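Sensor protein PfeS (Pseudomonas aeruginosa, PDB 3KYZ) probably senses an extracytoplasmic signal through this probably periplasmic domain and, as a histidine kinase, may activate its partner regulator PfeR by phosphorylation. Local coordinates at residues D54-L59 with L98-I103. Residues are numbered along the deposited sequence; the frame is centred on the assembly and turned at random.
Sequences DTWVAL and LPYVSI
Trp56 and Tyr100 meet across the face of a small antiparallel sheet, a compact example of how aromatic side chains link parts of a sheet that share no hydrogen bonds. Trp56 lies just before strand 57-60 and Tyr100 opens strand 100-104, the outer strands of the sheet within this chain. Strand 113-117 runs between them and pairs with both, so the CA atoms of Trp56 and Tyr100 stay 8.7 Å apart and direct contact between the two segments is made by the two rings. The benzo side of the indole makes the touch: Trp56 CE3 lies 3.6 Å from Tyr100 CE1 and 3.7 Å from Tyr100 CD1, with Trp56 CZ3 a little farther out along the same bond of the phenol ring. The two planes stand nearly perpendicular, at 86°, yet the approach is oblique and the centroids of the two six-membered rings are 5.6 Å apart, so neither an offset stack nor a regular T-shape results.

Each residue reaches the meeting point differently. The CB of Trp56 already points toward the opposing segment, and with CG opposite the backbone N (chi1 -173°) its ring extends along that course. Tyr100 instead departs obliquely from its strand; a chi1 of -66° sets CG opposite its own carbonyl carbon and swings the phenol toward the indole.

His79 joins the pair, stacking on Tyr100 and meeting Trp56 edge-to-face, which makes a three-ring cluster in the sensor domain, predicted to be periplasmic. Between the two segments there is neither a hydrogen bond nor a salt bridge, and only 85 Å² is buried. Cohesion here is therefore dispersive, coming from ring carbons in van der Waals contact, while a hydrogen bond from Trp56 NE1 to Glu76 OE2, in the short helix 74-77, probably limits how far the indole can turn.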
loop_
_atom_site.group_PDB
_atom_site.type_symbol
_atom_site.label_atom_id
_atom_site.label_comp_id
_atom_site.label_asym_id
_atom_site.label_seq_id
_atom_site.Cartn_x
_atom_site.Cartn_y
_atom_site.Cartn_z
ATOM N N ASP A 54 -17.205 1.993 -13.993
ATOM C CA ASP A 54 -18.063 1.722 -12.845
ATOM C C ASP A 54 -17.253 1.098 -11.713
ATOM O O ASP A 54 -17.605 0.043 -11.182
ATOM C CB ASP A 54 -19.226 0.804 -13.248
ATOM C CG ASP A 54 -20.282 0.688 -12.163
ATOM O OD1 ASP A 54 -20.377 1.610 -11.323
ATOM O OD2 ASP A 54 -21.020 -0.324 -12.155
ATOM N N THR A 55 -16.162 1.761 -11.346
ATOM C CA THR A 55 -15.261 1.215 -10.347
ATOM C C THR A 55 -14.464 2.330 -9.687
ATOM O O THR A 55 -14.354 3.439 -10.232
ATOM C CB THR A 55 -14.300 0.183 -10.977
ATOM O OG1 THR A 55 -13.682 -0.588 -9.940
ATOM C CG2 THR A 55 -13.226 0.866 -11.819
ATOM N N TRP A 56 -13.919 2.045 -8.511
ATOM C CA TRP A 56 -13.116 3.035 -7.806
ATOM C C TRP A 56 -11.788 3.289 -8.526
ATOM O O TRP A 56 -11.121 2.357 -8.973
ATOM C CB TRP A 56 -12.863 2.605 -6.363
ATOM C CG TRP A 56 -12.174 3.667 -5.551
ATOM C CD1 TRP A 56 -12.755 4.755 -4.965
ATOM C CD2 TRP A 56 -10.779 3.741 -5.239
ATOM N NE1 TRP A 56 -11.808 5.499 -4.300
ATOM C CE2 TRP A 56 -10.585 4.901 -4.459
ATOM C CE3 TRP A 56 -9.674 2.942 -5.545
ATOM C CZ2 TRP A 56 -9.335 5.276 -3.974
ATOM C CZ3 TRP A 56 -8.439 3.311 -5.062
ATOM C CH2 TRP A 56 -8.276 4.469 -4.283
ATOM N N VAL A 57 -11.409 4.561 -8.613
ATOM C CA VAL A 57 -10.179 4.966 -9.274
ATOM C C VAL A 57 -9.500 6.036 -8.431
ATOM O O VAL A 57 -10.180 6.859 -7.808
ATOM C CB VAL A 57 -10.477 5.564 -10.678
ATOM C CG1 VAL A 57 -9.222 6.189 -11.278
ATOM C CG2 VAL A 57 -11.058 4.497 -11.590
ATOM N N ALA A 58 -8.168 6.027 -8.402
ATOM C CA ALA A 58 -7.415 7.136 -7.814
ATOM C C ALA A 58 -6.132 7.371 -8.603
ATOM O O ALA A 58 -5.577 6.433 -9.177
ATOM C CB ALA A 58 -7.091 6.868 -6.337
ATOM N N LEU A 59 -5.689 8.623 -8.659
ATOM C CA LEU A 59 -4.357 8.950 -9.146
ATOM C C LEU A 59 -3.595 9.402 -7.925
ATOM O O LEU A 59 -4.018 10.332 -7.249
ATOM C CB LEU A 59 -4.404 10.085 -10.176
ATOM C CG LEU A 59 -4.757 9.662 -11.606
ATOM C CD1 LEU A 59 -6.151 9.047 -11.660
ATOM C CD2 LEU A 59 -4.650 10.846 -12.549
ATOM N N LEU A 98 -12.827 -7.198 -4.956
ATOM C CA LEU A 98 -12.021 -7.109 -6.163
ATOM C C LEU A 98 -10.689 -6.420 -5.861
ATOM O O LEU A 98 -10.636 -5.461 -5.081
ATOM C CB LEU A 98 -12.796 -6.391 -7.272
ATOM C CG LEU A 98 -13.929 -7.249 -7.841
ATOM C CD1 LEU A 98 -14.971 -6.404 -8.561
ATOM C CD2 LEU A 98 -13.371 -8.330 -8.759
ATOM N N PRO A 99 -9.602 -6.912 -6.472
ATOM C CA PRO A 99 -8.269 -6.370 -6.173
ATOM C C PRO A 99 -8.109 -4.909 -6.591
ATOM O O PRO A 99 -8.714 -4.470 -7.576
ATOM C CB PRO A 99 -7.332 -7.223 -7.037
ATOM C CG PRO A 99 -8.122 -8.402 -7.457
ATOM C CD PRO A 99 -9.562 -8.023 -7.436
ATOM N N TYR A 100 -7.293 -4.171 -5.847
ATOM C CA TYR A 100 -6.880 -2.839 -6.281
ATOM C C TYR A 100 -5.603 -2.980 -7.086
ATOM O O TYR A 100 -4.612 -3.528 -6.599
ATOM C CB TYR A 100 -6.683 -1.899 -5.088
ATOM C CG TYR A 100 -7.982 -1.629 -4.376
ATOM C CD1 TYR A 100 -8.846 -0.638 -4.824
ATOM C CD2 TYR A 100 -8.354 -2.379 -3.267
ATOM C CE1 TYR A 100 -10.047 -0.398 -4.189
ATOM C CE2 TYR A 100 -9.542 -2.150 -2.627
ATOM C CZ TYR A 100 -10.390 -1.158 -3.090
ATOM O OH TYR A 100 -11.570 -0.928 -2.444
ATOM N N VAL A 101 -5.644 -2.511 -8.329
ATOM C CA VAL A 101 -4.527 -2.667 -9.245
ATOM C C VAL A 101 -3.713 -1.380 -9.316
ATOM O O VAL A 101 -4.264 -0.295 -9.523
ATOM C CB VAL A 101 -5.026 -3.054 -10.652
ATOM C CG1 VAL A 101 -3.851 -3.256 -11.602
ATOM C CG2 VAL A 101 -5.894 -4.309 -10.575
ATOM N N SER A 102 -2.402 -1.516 -9.118
ATOM C CA SER A 102 -1.463 -0.402 -9.125
ATOM C C SER A 102 -0.719 -0.378 -10.454
ATOM O O SER A 102 -0.099 -1.372 -10.843
ATOM C CB SER A 102 -0.447 -0.596 -8.000
ATOM O OG SER A 102 0.543 0.414 -7.995
ATOM N N ILE A 103 -0.783 0.749 -11.154
ATOM C CA ILE A 103 -0.147 0.873 -12.467
ATOM C C ILE A 103 0.653 2.173 -12.543
ATOM O O ILE A 103 0.087 3.271 -12.578
ATOM C CB ILE A 103 -1.177 0.846 -13.620
ATOM C CG1 ILE A 103 -2.204 -0.281 -13.432
ATOM C CG2 ILE A 103 -0.454 0.731 -14.970
ATOM C CD1 ILE A 103 -3.453 -0.143 -14.325
#